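PDB 2OHW: YueI protein from Bacillus subtilis, which is of unknown function, a small alpha/beta protein of the DUF1694 family built round a mixed four-stranded sheet. Local coordinates for residues A55-K60 with M84-V90; K43-L47 with N70-Q74. All coordinates share one frame; numbering follows the deposited sequence.

Interaction 1: A55-K60 with M84-V90; sequences AEHELK and MASRYGV
Helix 53-60 packs along the C-terminal end of helix 75-87, Glu56 and Leu59 against Met84 and Tyr88, just where a Schellman motif with Gly89 as its C-prime residue ends the second helix. Glu56 is gripped at one carboxylate oxygen: OE2 accepts from Tyr88 OH at 2.7 Å and from Arg87 NH1 at 2.8 Å, the latter a salt bridge with a bent bond, 141° at the hydrogen. The two donors reach it from opposite faces of the carboxylate plane. With CG anti to the backbone N (chi1 -178°) and an extended chain, Glu56 spans the gap to both. Its other oxygen, OE1, pairs with Lys53. The Tyr88 ring is sandwiched: Lys60 CB lies over one face, 3.9 Å from the ring centroid in a CH-pi contact, and Arg87 CG covers the other. On the buried side, Met84 SD rests 3.8 Å from Glu56 CB, while Leu59 CD2 meets Val90 CG1 at 3.9 Å. Were Tyr88 an alanine, Glu56 OE2 would probably keep Arg87 as its one partner across the contact. A buried carboxylate flanked by two cationic side chains and a hydroxyl is likely to stay ionised, joining helix 53-60 to the end of helix 75-87.

Interaction 2: K43-L47 with N70-Q74; sequences KGQVL and NGELQ
Apolar contacts lead where Leu73, the last residue of a type I beta turn from Asn70, faces the short helix 43-46. Its CD1 meets Val46 CG1 at 3.8 Å, and its CD2 approaches Leu47 CD2 at 4.3 Å. Leu73 also touches Tyr78 of helix 75-87, so the same side chain links the turn to both helices. Lys43 then gives cover, its side chain running antiparallel alongside that of Leu73 with Lys43 CE 4.2 Å from Leu73 CD2. Bends at chi3 (56°) and chi4 (65°) turn the end of the lysine toward Leu73, with NZ 3.5 Å from Leu73 CG and 4.0 Å from Glu72 CB. Farther back, the Lys43 and Asn70 side chains cross at about a right angle, Lys43 CD 3.9 Å from Asn70 ND2. Polar bonds hold the turn: Asn70 OD1 accepts from Glu72 N at 2.9 Å in an Asx turn, the donor tilted 30° from the carbonyl plane, and Leu73 N bonds to Asn70 O. Asn70 ND2 is bonded outside it, to Leu104 O of the neighbouring strand; with both ends engaged, the amide is fixed in rotation. No hydrogen bond joins the two segments, and Lys43 NZ stays 5.2 Å from Glu72 OE1. The contact thus rests on apolar packing of Leu73 with Val46 and Leu47, the lysine end lying against the leucine, with at most a longer-range attraction to the glutamate.

From the N terminus, strand 37-42 runs directly into residues 43-47, the first half of interaction 2, and helix 53-60 follows with the first half of interaction 1. Strand 65-70 then leads to the turn at 70-74, which closes the loop of interaction 2; helix 75-87 carries the chain on to 84-90, closing that of interaction 1. The segments alternate, so the two loops cross. Their centres lie 18 Å apart and their nearest atoms about 8 Å, without touching. Helix 75-87 thus has the turn before it tied to helix 43-46, and its C-terminal end tied to helix 53-60; there, Leu59 lies on Ile108 and Ala85 on Leu67 of the mixed sheet.

Interaction 1: A55-K60 with M84-V90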
ATOM      1  N   ALA A  55     -10.175  -0.898   1.253  1.00 18.24           N
ATOM      2  CA  ALA A  55      -9.224  -1.968   0.938  1.00 17.94           C
ATOM      3  C   ALA A  55      -9.969  -3.256   0.650  1.00 18.15           C
ATOM      4  O   ALA A  55      -9.602  -3.980  -0.277  1.00 18.09           O
ATOM      5  CB  ALA A  55      -8.222  -2.173   2.076  1.00 17.58           C
ATOM      6  N   GLU A  56     -11.011  -3.536   1.429  1.00 18.92           N
ATOM      7  CA  GLU A  56     -11.820  -4.735   1.173  1.00 18.90           C
ATOM      8  C   GLU A  56     -12.410  -4.687  -0.234  1.00 18.26           C
ATOM      9  O   GLU A  56     -12.428  -5.686  -0.939  1.00 18.15           O
ATOM     10  CB  GLU A  56     -12.919  -4.945   2.217  1.00 19.43           C
ATOM     11  CG  GLU A  56     -13.711  -6.239   1.943  1.00 22.23           C
ATOM     12  CD  GLU A  56     -14.388  -6.859   3.146  1.00 28.52           C
ATOM     13  OE1 GLU A  56     -14.549  -6.181   4.187  1.00 31.05           O
ATOM     14  OE2 GLU A  56     -14.787  -8.040   3.024  1.00 30.87           O
ATOM     15  N   HIS A  57     -12.876  -3.512  -0.648  1.00 17.53           N
ATOM     16  CA  HIS A  57     -13.431  -3.374  -1.982  1.00 17.81           C
ATOM     17  C   HIS A  57     -12.442  -3.772  -3.066  1.00 17.65           C
ATOM     18  O   HIS A  57     -12.801  -4.465  -4.032  1.00 17.75           O
ATOM     19  CB  HIS A  57     -13.912  -1.939  -2.225  1.00 18.58           C
ATOM     20  CG  HIS A  57     -14.522  -1.746  -3.576  1.00 19.04           C
ATOM     21  ND1 HIS A  57     -13.794  -1.330  -4.668  1.00 19.68           N
ATOM     22  CD2 HIS A  57     -15.774  -1.992  -4.028  1.00 19.91           C
ATOM     23  CE1 HIS A  57     -14.584  -1.280  -5.729  1.00 19.55           C
ATOM     24  NE2 HIS A  57     -15.788  -1.686  -5.366  1.00 22.46           N
ATOM     25  N   GLU A  58     -11.202  -3.307  -2.930  1.00 17.95           N
ATOM     26  CA  GLU A  58     -10.161  -3.609  -3.901  1.00 18.85           C
ATOM     27  C   GLU A  58      -9.770  -5.088  -3.891  1.00 18.87           C
ATOM     28  O   GLU A  58      -9.489  -5.667  -4.941  1.00 19.23           O
ATOM     29  CB  GLU A  58      -8.926  -2.719  -3.687  1.00 19.62           C
ATOM     30  CG  GLU A  58      -9.140  -1.224  -4.026  1.00 21.43           C
ATOM     31  CD  GLU A  58      -9.804  -0.972  -5.386  1.00 25.32           C
ATOM     32  OE1 GLU A  58      -9.447  -1.630  -6.395  1.00 27.68           O
ATOM     33  OE2 GLU A  58     -10.690  -0.091  -5.449  1.00 27.66           O
ATOM     34  N   LEU A  59      -9.742  -5.706  -2.713  1.00 18.25           N
ATOM     35  CA  LEU A  59      -9.463  -7.144  -2.653  1.00 18.52           C
ATOM     36  C   LEU A  59     -10.584  -7.980  -3.286  1.00 19.22           C
ATOM     37  O   LEU A  59     -10.329  -8.983  -3.968  1.00 20.27           O
ATOM     38  CB  LEU A  59      -9.204  -7.572  -1.212  1.00 18.09           C
ATOM     39  CG  LEU A  59      -7.956  -6.964  -0.591  1.00 17.78           C
ATOM     40  CD1 LEU A  59      -8.010  -7.147   0.895  1.00 18.22           C
ATOM     41  CD2 LEU A  59      -6.688  -7.588  -1.158  1.00 17.00           C
ATOM     42  N   LYS A  60     -11.816  -7.543  -3.054  1.00 19.87           N
ATOM     43  CA  LYS A  60     -13.009  -8.219  -3.561  1.00 21.26           C
ATOM     44  C   LYS A  60     -13.110  -8.128  -5.085  1.00 21.63           C
ATOM     45  O   LYS A  60     -13.636  -9.032  -5.733  1.00 22.15           O
ATOM     46  CB  LYS A  60     -14.232  -7.558  -2.917  1.00 21.52           C
ATOM     47  CG  LYS A  60     -15.582  -8.113  -3.318  1.00 22.67           C
ATOM     48  CD  LYS A  60     -16.691  -7.405  -2.562  1.00 24.80           C
ATOM     49  CE  LYS A  60     -18.050  -8.020  -2.900  1.00 27.40           C
ATOM     50  NZ  LYS A  60     -18.410  -7.858  -4.342  1.00 29.43           N
ATOM     51  N   MET A  84      -9.385 -10.463   5.131  1.00 16.25           N
ATOM     52  CA  MET A  84     -10.069  -9.927   3.943  1.00 17.45           C
ATOM     53  C   MET A  84      -9.480 -10.553   2.686  1.00 16.83           C
ATOM     54  O   MET A  84     -10.221 -10.976   1.787  1.00 17.56           O
ATOM     55  CB  MET A  84      -9.911  -8.406   3.850  1.00 17.01           C
ATOM     56  CG  MET A  84     -10.545  -7.573   4.944  1.00 18.93           C
ATOM     57  SD  MET A  84     -10.209  -5.770   4.688  1.00 20.00           S
ATOM     58  CE  MET A  84      -8.882  -5.790   3.515  1.00 25.21           C
ATOM     59  N   ALA A  85      -8.146 -10.613   2.608  1.00 15.52           N
ATOM     60  CA  ALA A  85      -7.469 -11.181   1.434  1.00 15.56           C
ATOM     61  C   ALA A  85      -7.886 -12.644   1.237  1.00 16.14           C
ATOM     62  O   ALA A  85      -8.296 -13.042   0.147  1.00 16.56           O
ATOM     63  CB  ALA A  85      -5.934 -11.045   1.552  1.00 15.72           C
ATOM     64  N   SER A  86      -7.801 -13.447   2.290  1.00 16.16           N
ATOM     65  CA  SER A  86      -8.126 -14.860   2.154  1.00 16.48           C
ATOM     66  C   SER A  86      -9.577 -15.088   1.752  1.00 17.45           C
ATOM     67  O   SER A  86      -9.866 -16.019   0.983  1.00 17.35           O
ATOM     68  CB  SER A  86      -7.746 -15.609   3.435  1.00 17.49           C
ATOM     69  OG  SER A  86      -6.335 -15.544   3.598  1.00 18.63           O
ATOM     70  N   ARG A  87     -10.466 -14.226   2.251  1.00 17.97           N
ATOM     71  CA  ARG A  87     -11.893 -14.273   1.925  1.00 19.73           C
ATOM     72  C   ARG A  87     -12.123 -14.254   0.406  1.00 19.01           C
ATOM     73  O   ARG A  87     -13.049 -14.893  -0.096  1.00 19.44           O
ATOM     74  CB  ARG A  87     -12.608 -13.085   2.575  1.00 20.04           C
ATOM     75  CG  ARG A  87     -14.124 -12.986   2.357  1.00 22.25           C
ATOM     76  CD  ARG A  87     -14.704 -11.854   3.220  1.00 23.22           C
ATOM     77  NE  ARG A  87     -14.307 -12.006   4.623  1.00 27.76           N
ATOM     78  CZ  ARG A  87     -14.001 -11.011   5.458  1.00 29.58           C
ATOM     79  NH1 ARG A  87     -14.035  -9.741   5.059  1.00 30.09           N
ATOM     80  NH2 ARG A  87     -13.647 -11.292   6.703  1.00 30.84           N
ATOM     81  N   TYR A  88     -11.269 -13.527  -0.313  1.00 18.30           N
ATOM     82  CA  TYR A  88     -11.424 -13.344  -1.753  1.00 18.50           C
ATOM     83  C   TYR A  88     -10.345 -14.048  -2.580  1.00 18.55           C
ATOM     84  O   TYR A  88     -10.188 -13.792  -3.779  1.00 20.37           O
ATOM     85  CB  TYR A  88     -11.501 -11.831  -2.072  1.00 18.10           C
ATOM     86  CG  TYR A  88     -12.592 -11.141  -1.295  1.00 20.19           C
ATOM     87  CD1 TYR A  88     -13.940 -11.440  -1.545  1.00 21.12           C
ATOM     88  CD2 TYR A  88     -12.295 -10.227  -0.286  1.00 19.67           C
ATOM     89  CE1 TYR A  88     -14.947 -10.841  -0.827  1.00 23.11           C
ATOM     90  CE2 TYR A  88     -13.305  -9.623   0.440  1.00 20.77           C
ATOM     91  CZ  TYR A  88     -14.628  -9.940   0.154  1.00 21.60           C
ATOM     92  OH  TYR A  88     -15.634  -9.338   0.871  1.00 24.38           O
ATOM     93  N   GLY A  89      -9.594 -14.953  -1.941  1.00 18.25           N
ATOM     94  CA  GLY A  89      -8.606 -15.744  -2.659  1.00 18.51           C
ATOM     95  C   GLY A  89      -7.356 -14.988  -3.058  1.00 18.06           C
ATOM     96  O   GLY A  89      -6.682 -15.375  -4.024  1.00 18.94           O
ATOM     97  N   VAL A  90      -7.037 -13.929  -2.303  1.00 17.25           N
ATOM     98  CA  VAL A  90      -5.867 -13.104  -2.590  1.00 16.68           C
ATOM     99  C   VAL A  90      -4.706 -13.535  -1.699  1.00 16.62           C
ATOM    100  O   VAL A  90      -4.843 -13.542  -0.471  1.00 17.47           O
ATOM    101  CB  VAL A  90      -6.171 -11.600  -2.343  1.00 16.32           C
ATOM    102  CG1 VAL A  90      -4.905 -10.727  -2.502  1.00 16.26           C
ATOM    103  CG2 VAL A  90      -7.255 -11.108  -3.283  1.00 17.08           C
TER

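Interaction 2: K43-L47 with N70-Q74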
ATOM      1  N   LYS A  43       1.228   3.291   7.193  1.00 14.42           N
ATOM      2  CA  LYS A  43       1.284   2.562   8.469  1.00 16.34           C
ATOM      3  C   LYS A  43       0.242   3.106   9.450  1.00 15.92           C
ATOM      4  O   LYS A  43      -0.439   2.339  10.127  1.00 16.81           O
ATOM      5  CB  LYS A  43       2.693   2.590   9.058  1.00 16.83           C
ATOM      6  CG  LYS A  43       3.682   1.715   8.303  1.00 18.17           C
ATOM      7  CD  LYS A  43       5.127   1.921   8.792  1.00 19.69           C
ATOM      8  CE  LYS A  43       5.236   1.675  10.281  1.00 23.88           C
ATOM      9  NZ  LYS A  43       4.948   0.255  10.592  1.00 28.67           N
ATOM     10  N   GLY A  44       0.092   4.428   9.493  1.00 15.87           N
ATOM     11  CA  GLY A  44      -0.891   5.028  10.389  1.00 14.95           C
ATOM     12  C   GLY A  44      -2.313   4.577  10.097  1.00 15.84           C
ATOM     13  O   GLY A  44      -3.081   4.318  11.009  1.00 15.90           O
ATOM     14  N   GLN A  45      -2.664   4.485   8.812  1.00 14.86           N
ATOM     15  CA  GLN A  45      -3.976   3.957   8.433  1.00 14.36           C
ATOM     16  C   GLN A  45      -4.120   2.486   8.807  1.00 15.48           C
ATOM     17  O   GLN A  45      -5.177   2.053   9.291  1.00 16.31           O
ATOM     18  CB  GLN A  45      -4.217   4.189   6.935  1.00 13.97           C
ATOM     19  CG  GLN A  45      -4.360   5.662   6.594  1.00 13.52           C
ATOM     20  CD  GLN A  45      -4.534   5.880   5.098  1.00 13.14           C
ATOM     21  OE1 GLN A  45      -3.744   5.387   4.298  1.00 13.24           O
ATOM     22  NE2 GLN A  45      -5.577   6.631   4.717  1.00 13.35           N
ATOM     23  N   VAL A  46      -3.083   1.683   8.580  1.00 14.72           N
ATOM     24  CA  VAL A  46      -3.207   0.261   8.946  1.00 15.60           C
ATOM     25  C   VAL A  46      -3.439   0.113  10.462  1.00 17.41           C
ATOM     26  O   VAL A  46      -4.130  -0.814  10.913  1.00 18.78           O
ATOM     27  CB  VAL A  46      -1.989  -0.554   8.469  1.00 15.47           C
ATOM     28  CG1 VAL A  46      -2.034  -1.991   9.001  1.00 15.28           C
ATOM     29  CG2 VAL A  46      -1.961  -0.563   6.954  1.00 15.41           C
ATOM     30  N   LEU A  47      -2.862   1.030  11.236  1.00 18.48           N
ATOM     31  CA  LEU A  47      -2.982   0.980  12.701  1.00 20.25           C
ATOM     32  C   LEU A  47      -4.351   1.410  13.217  1.00 21.98           C
ATOM     33  O   LEU A  47      -4.633   1.261  14.414  1.00 22.75           O
ATOM     34  CB  LEU A  47      -1.873   1.810  13.352  1.00 20.07           C
ATOM     35  CG  LEU A  47      -0.442   1.264  13.219  1.00 20.88           C
ATOM     36  CD1 LEU A  47       0.614   2.328  13.538  1.00 23.75           C
ATOM     37  CD2 LEU A  47      -0.216  -0.007  14.034  1.00 21.93           C
ATOM     38  N   ASN A  70       3.956  -4.469   5.148  1.00 14.11           N
ATOM     39  CA  ASN A  70       5.207  -4.015   5.707  1.00 14.80           C
ATOM     40  C   ASN A  70       5.546  -4.785   6.983  1.00 15.72           C
ATOM     41  O   ASN A  70       4.840  -4.661   7.978  1.00 15.58           O
ATOM     42  CB  ASN A  70       5.074  -2.523   6.033  1.00 15.06           C
ATOM     43  CG  ASN A  70       6.377  -1.887   6.398  1.00 16.21           C
ATOM     44  OD1 ASN A  70       7.258  -2.533   6.973  1.00 16.97           O
ATOM     45  ND2 ASN A  70       6.510  -0.599   6.090  1.00 18.90           N
ATOM     46  N   GLY A  71       6.636  -5.556   6.954  1.00 16.11           N
ATOM     47  CA  GLY A  71       7.074  -6.370   8.091  1.00 16.81           C
ATOM     48  C   GLY A  71       7.471  -5.591   9.334  1.00 17.42           C
ATOM     49  O   GLY A  71       7.680  -6.196  10.396  1.00 17.68           O
ATOM     50  N   GLU A  72       7.571  -4.262   9.239  1.00 16.50           N
ATOM     51  CA  GLU A  72       7.817  -3.473  10.455  1.00 17.25           C
ATOM     52  C   GLU A  72       6.617  -3.489  11.399  1.00 16.62           C
ATOM     53  O   GLU A  72       6.760  -3.212  12.600  1.00 16.32           O
ATOM     54  CB  GLU A  72       8.153  -2.025  10.121  1.00 17.90           C
ATOM     55  CG  GLU A  72       9.319  -1.904   9.182  1.00 23.51           C
ATOM     56  CD  GLU A  72      10.427  -1.063   9.727  1.00 29.75           C
ATOM     57  OE1 GLU A  72      10.170  -0.154  10.546  1.00 34.17           O
ATOM     58  OE2 GLU A  72      11.579  -1.317   9.326  1.00 34.41           O
ATOM     59  N   LEU A  73       5.433  -3.759  10.835  1.00 16.11           N
ATOM     60  CA  LEU A  73       4.193  -3.835  11.593  1.00 16.15           C
ATOM     61  C   LEU A  73       4.101  -5.156  12.351  1.00 15.65           C
ATOM     62  O   LEU A  73       4.587  -6.176  11.881  1.00 15.60           O
ATOM     63  CB  LEU A  73       2.998  -3.729  10.637  1.00 16.05           C
ATOM     64  CG  LEU A  73       2.818  -2.380   9.938  1.00 16.49           C
ATOM     65  CD1 LEU A  73       1.758  -2.544   8.848  1.00 20.32           C
ATOM     66  CD2 LEU A  73       2.396  -1.339  10.954  1.00 18.70           C
ATOM     67  N   GLN A  74       3.487  -5.113  13.528  1.00 14.91           N
ATOM     68  CA  GLN A  74       3.163  -6.315  14.275  1.00 15.09           C
ATOM     69  C   GLN A  74       1.895  -6.963  13.730  1.00 15.28           C
ATOM     70  O   GLN A  74       1.006  -6.271  13.227  1.00 15.03           O
ATOM     71  CB  GLN A  74       2.984  -5.961  15.757  1.00 15.29           C
ATOM     72  CG  GLN A  74       4.278  -5.466  16.383  1.00 16.62           C
ATOM     73  CD  GLN A  74       4.157  -5.172  17.861  1.00 18.97           C
ATOM     74  OE1 GLN A  74       3.156  -5.498  18.493  1.00 22.97           O
ATOM     75  NE2 GLN A  74       5.189  -4.546  18.420  1.00 20.12           N
TER